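Endo-beta-1,4-glucanase (cellulase B) (PDB 4V2X) hydrolyses beta-1,4-glucan chains, xyloglucan and beta-1,3-1,4-glucans among them and probably cellulose, with a family 5 catalytic module joined to Ig-like and CBM46 modules. Local coordinates at residues M379-A382 with S383-G386; S60-R63 with D64-P67. One frame throughout, in Å; residues are numbered along the deposited sequence.

Interaction 1: residues M379-A382 with S383-G386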
loop_
_atom_site.group_PDB
_atom_site.type_symbol
_atom_site.label_atom_id
_atom_site.label_comp_id
_atom_site.label_asym_id
_atom_site.label_seq_id
_atom_site.Cartn_x
_atom_site.Cartn_y
_atom_site.Cartn_z
ATOM N N MET A 379 1.748 -36.692 21.681
ATOM C CA MET A 379 2.756 -35.641 21.719
ATOM C C MET A 379 2.088 -34.278 21.590
ATOM O O MET A 379 2.427 -33.351 22.321
ATOM C CB MET A 379 3.799 -35.836 20.624
ATOM C CG MET A 379 4.895 -34.776 20.622
ATOM S SD MET A 379 5.786 -34.645 22.190
ATOM C CE MET A 379 7.147 -35.772 21.888
ATOM N N MET A 380 1.132 -34.157 20.676
ATOM C CA MET A 380 0.423 -32.885 20.518
ATOM C C MET A 380 -0.335 -32.525 21.790
ATOM O O MET A 380 -0.240 -31.391 22.267
ATOM C CB MET A 380 -0.516 -32.918 19.318
ATOM C CG MET A 380 0.222 -32.911 18.000
ATOM S SD MET A 380 -0.855 -32.598 16.586
ATOM C CE MET A 380 -1.977 -33.985 16.677
ATOM N N ARG A 381 -1.077 -33.494 22.333
ATOM C CA ARG A 381 -1.865 -33.280 23.541
ATOM C C ARG A 381 -0.979 -32.882 24.721
ATOM O O ARG A 381 -1.348 -32.000 25.493
ATOM C CB ARG A 381 -2.686 -34.532 23.895
ATOM C CG ARG A 381 -3.453 -34.404 25.204
ATOM C CD ARG A 381 -4.215 -35.669 25.561
ATOM N NE ARG A 381 -4.705 -35.596 26.939
ATOM C CZ ARG A 381 -5.190 -36.622 27.639
ATOM N NH1 ARG A 381 -5.266 -37.839 27.105
ATOM N NH2 ARG A 381 -5.599 -36.429 28.889
ATOM N N ALA A 382 0.177 -33.530 24.874
ATOM C CA ALA A 382 1.129 -33.156 25.919
ATOM C C ALA A 382 1.609 -31.725 25.696
ATOM O O ALA A 382 1.733 -30.940 26.637
ATOM C CB ALA A 382 2.315 -34.107 25.934
ATOM N N SER A 383 1.867 -31.392 24.436
ATOM C CA SER A 383 2.407 -30.092 24.085
ATOM C C SER A 383 1.433 -28.953 24.364
ATOM O O SER A 383 1.866 -27.822 24.592
ATOM C CB SER A 383 2.862 -30.084 22.621
ATOM O OG SER A 383 3.884 -31.052 22.415
ATOM N N TRP A 384 0.130 -29.237 24.371
ATOM C CA TRP A 384 -0.849 -28.220 24.754
ATOM C C TRP A 384 -0.615 -27.725 26.178
ATOM O O TRP A 384 -0.940 -26.586 26.498
ATOM C CB TRP A 384 -2.289 -28.738 24.658
ATOM C CG TRP A 384 -2.695 -29.279 23.339
ATOM C CD1 TRP A 384 -2.118 -29.041 22.123
ATOM C CD2 TRP A 384 -3.799 -30.147 23.098
ATOM N NE1 TRP A 384 -2.782 -29.733 21.143
ATOM C CE2 TRP A 384 -3.824 -30.417 21.716
ATOM C CE3 TRP A 384 -4.771 -30.728 23.922
ATOM C CZ2 TRP A 384 -4.789 -31.244 21.135
ATOM C CZ3 TRP A 384 -5.726 -31.549 23.344
ATOM C CH2 TRP A 384 -5.726 -31.796 21.965
ATOM N N GLU A 385 -0.065 -28.590 27.022
ATOM C CA GLU A 385 0.170 -28.280 28.426
ATOM C C GLU A 385 1.614 -27.890 28.740
ATOM O O GLU A 385 1.855 -27.130 29.666
ATOM C CB GLU A 385 -0.218 -29.482 29.287
ATOM C CG GLU A 385 -1.641 -29.975 29.067
ATOM C CD GLU A 385 -2.683 -28.886 29.225
ATOM O OE1 GLU A 385 -2.482 -27.975 30.058
ATOM O OE2 GLU A 385 -3.713 -28.945 28.521
ATOM N N GLY A 386 2.579 -28.428 28.006
ATOM C CA GLY A 386 3.971 -28.155 28.336
ATOM C C GLY A 386 4.908 -29.038 27.550
ATOM O O GLY A 386 4.470 -29.822 26.714
#
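The indole of Trp-384 folds back over the preceding turn of its own helix and lies across the backbone of Met-380 and Arg-381. Its six-membered ring sits squarely on the CA of Arg-381, a CH-pi contact with Arg-381 CA 3.8 Å from the centroid of that ring. Over the same face, but toward the rim, comes the carbonyl oxygen of Met-380, with Met-380 O 3.0 Å from Trp-384 CD1. That oxygen is taken by the backbone, accepting from Trp-384 N; NE1 also passes close to it, but at an angle too poor for a bond. A chi1 of -56° swings CG away from the residue's own carbonyl and lays the indole back along the helix. Arg-381 crosses the indole at about a right angle, Arg-381 CG lying 4.1 Å from Trp-384 CZ3. Beyond these residues, Tyr-103 meets the indole edge-to-face and Pro-67 packs against it.

At the neighbouring position of the helix, Ser-383 doubles up on Met-379 O. Ser-383 N bonds to Met-379 O at 2.9 Å as the regular helical bond, and Ser-383 OG donates to Met-379 O at 2.7 Å from the opposite face of the carbonyl plane. The second bond holds the hydroxyl back against the preceding turn, at a buried position where Ser-383 also touches Ile-345 of helix 334-350.

At the end, Ala-382 O takes two donors: Gly-386 N lies in the carbonyl plane, whereas Glu-385 N, 3.0 Å from Ala-382 O, comes from above it. At Gly-386 the backbone straightens and the helix stops. The whole is the closing turn of helix 374-385, which packs on helix 334-350 at the outside of the (beta/alpha)8 barrel typical of family 5 glycoside hydrolases.

Interaction 2: residues S60-R63 with D64-P67; sequences SYVR and DMQP
Arg-63 O is held by two donors: Gln-66 N donates to Arg-63 O at 3.2 Å from well above the carbonyl plane, and a water donates to Arg-63 O at 2.9 Å. The same water donates to Gln-66 O, bridging the two carbonyls where the chain leaves the helix. Just before this, Asp-64 N still bonds to Ser-60 O, while Met-65 N makes its better bond to Val-62 O and only a weak one to Tyr-61 O. This short helix, 58-64, lies across the N-terminal end of the (beta/alpha)8 barrel, Tyr-61, Val-62 and Met-65 packing on the strand starts, and the loop after it leads into the first strand, 68-70. Met-65 turns back under the last turn (chi1 -64°), and Met-65 SD comes within 4.1 Å of Tyr-61 CE1. This Met-aromatic contact is oblique, SD lying 62° off the ring normal, and Met-65 SD also rests 4.0 Å from Val-62 CA. Cut back to an alanine, this position would probably leave the Tyr-61 ring without its sulfur partner and open a gap beside Met-191 and Val-316. Tyr-61 OH bonds to Thr-188 O, just before strand 190-193, and Arg-63 NE forms a salt bridge to Asp-352.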
loop_
_atom_site.group_PDB
_atom_site.type_symbol
_atom_site.label_atom_id
_atom_site.label_comp_id
_atom_site.label_asym_id
_atom_site.label_seq_id
_atom_site.Cartn_x
_atom_site.Cartn_y
_atom_site.Cartn_z
ATOM N N SER A 60 -8.691 -12.611 24.545
ATOM C CA SER A 60 -9.292 -13.717 25.310
ATOM C C SER A 60 -10.028 -14.701 24.408
ATOM O O SER A 60 -9.959 -15.916 24.603
ATOM C CB SER A 60 -10.272 -13.177 26.356
ATOM O OG SER A 60 -9.615 -12.303 27.251
ATOM N N TYR A 61 -10.741 -14.162 23.428
ATOM C CA TYR A 61 -11.484 -14.957 22.457
ATOM C C TYR A 61 -10.541 -15.933 21.752
ATOM O O TYR A 61 -10.780 -17.135 21.733
ATOM C CB TYR A 61 -12.132 -14.006 21.452
ATOM C CG TYR A 61 -12.976 -14.622 20.360
ATOM C CD1 TYR A 61 -12.390 -15.145 19.210
ATOM C CD2 TYR A 61 -14.368 -14.621 20.440
ATOM C CE1 TYR A 61 -13.159 -15.684 18.199
ATOM C CE2 TYR A 61 -15.144 -15.150 19.427
ATOM C CZ TYR A 61 -14.533 -15.684 18.306
ATOM O OH TYR A 61 -15.298 -16.195 17.281
ATOM N N VAL A 62 -9.451 -15.406 21.209
ATOM C CA VAL A 62 -8.485 -16.242 20.491
ATOM C C VAL A 62 -7.822 -17.255 21.433
ATOM O O VAL A 62 -7.678 -18.422 21.079
ATOM C CB VAL A 62 -7.455 -15.382 19.725
ATOM C CG1 VAL A 62 -6.311 -16.235 19.192
ATOM C CG2 VAL A 62 -8.150 -14.661 18.576
ATOM N N ARG A 63 -7.456 -16.829 22.640
ATOM C CA ARG A 63 -6.895 -17.759 23.633
ATOM C C ARG A 63 -7.836 -18.917 23.931
ATOM O O ARG A 63 -7.400 -20.059 24.083
ATOM C CB ARG A 63 -6.561 -17.034 24.930
ATOM C CG ARG A 63 -5.304 -16.201 24.827
ATOM C CD ARG A 63 -5.154 -15.273 26.013
ATOM N NE ARG A 63 -4.198 -14.214 25.718
ATOM C CZ ARG A 63 -4.236 -12.987 26.228
ATOM N NH1 ARG A 63 -5.195 -12.620 27.077
ATOM N NH2 ARG A 63 -3.304 -12.112 25.877
ATOM N N ASP A 64 -9.130 -18.617 23.991
ATOM C CA ASP A 64 -10.144 -19.615 24.326
ATOM C C ASP A 64 -10.348 -20.637 23.200
ATOM O O ASP A 64 -10.900 -21.715 23.426
ATOM C CB ASP A 64 -11.469 -18.913 24.655
ATOM C CG ASP A 64 -12.346 -19.711 25.602
ATOM O OD1 ASP A 64 -11.803 -20.355 26.529
ATOM O OD2 ASP A 64 -13.585 -19.669 25.437
ATOM N N MET A 65 -9.893 -20.307 21.991
ATOM C CA MET A 65 -9.935 -21.249 20.865
ATOM C C MET A 65 -8.912 -22.389 20.960
ATOM O O MET A 65 -9.053 -23.394 20.264
ATOM C CB MET A 65 -9.688 -20.521 19.542
ATOM C CG MET A 65 -10.732 -19.497 19.146
ATOM S SD MET A 65 -10.191 -18.505 17.736
ATOM C CE MET A 65 -10.035 -19.766 16.476
ATOM N N GLN A 66 -7.877 -22.224 21.779
ATOM C CA GLN A 66 -6.749 -23.167 21.805
ATOM C C GLN A 66 -7.145 -24.503 22.445
ATOM O O GLN A 66 -7.694 -24.483 23.543
ATOM C CB GLN A 66 -5.603 -22.551 22.603
ATOM C CG GLN A 66 -4.304 -23.330 22.528
ATOM C CD GLN A 66 -3.533 -22.998 21.274
ATOM O OE1 GLN A 66 -3.981 -23.291 20.166
ATOM N NE2 GLN A 66 -2.373 -22.372 21.440
ATOM N N PRO A 67 -6.896 -25.661 21.820
ATOM C CA PRO A 67 -6.305 -25.831 20.502
ATOM C C PRO A 67 -7.369 -26.089 19.448
ATOM O O PRO A 67 -8.482 -26.493 19.783
ATOM C CB PRO A 67 -5.482 -27.101 20.684
ATOM C CG PRO A 67 -6.328 -27.921 21.597
ATOM C CD PRO A 67 -7.023 -26.953 22.516
HETATM O O HOH W 1 -8.162 -22.528 25.377
#

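Overall arrangement
Interactions 1 and 2 lie about 16 Å apart between centres and come from opposite ends of the barrel sequence: 60-67 leads into its first strand, 68-70, whereas 379-386 closes a helix that follows its last, 354-357. The two contacts touch directly, Trp-384 CE2 packing 3.5 Å from Pro-67 CG, with Tyr-103 against both residues. In this fold the active site lies at the C-terminal ends of the strands, so interaction 2, at their N-terminal ends, is on the opposite side of the barrel. Interaction 1 lies near the Ig-like module, to which the chain passes next: the Ala-382 side chain is about 9 Å from a bound calcium ion, and the Met-379 side chain about 8 Å from that of Phe-467, a calcium-binding residue.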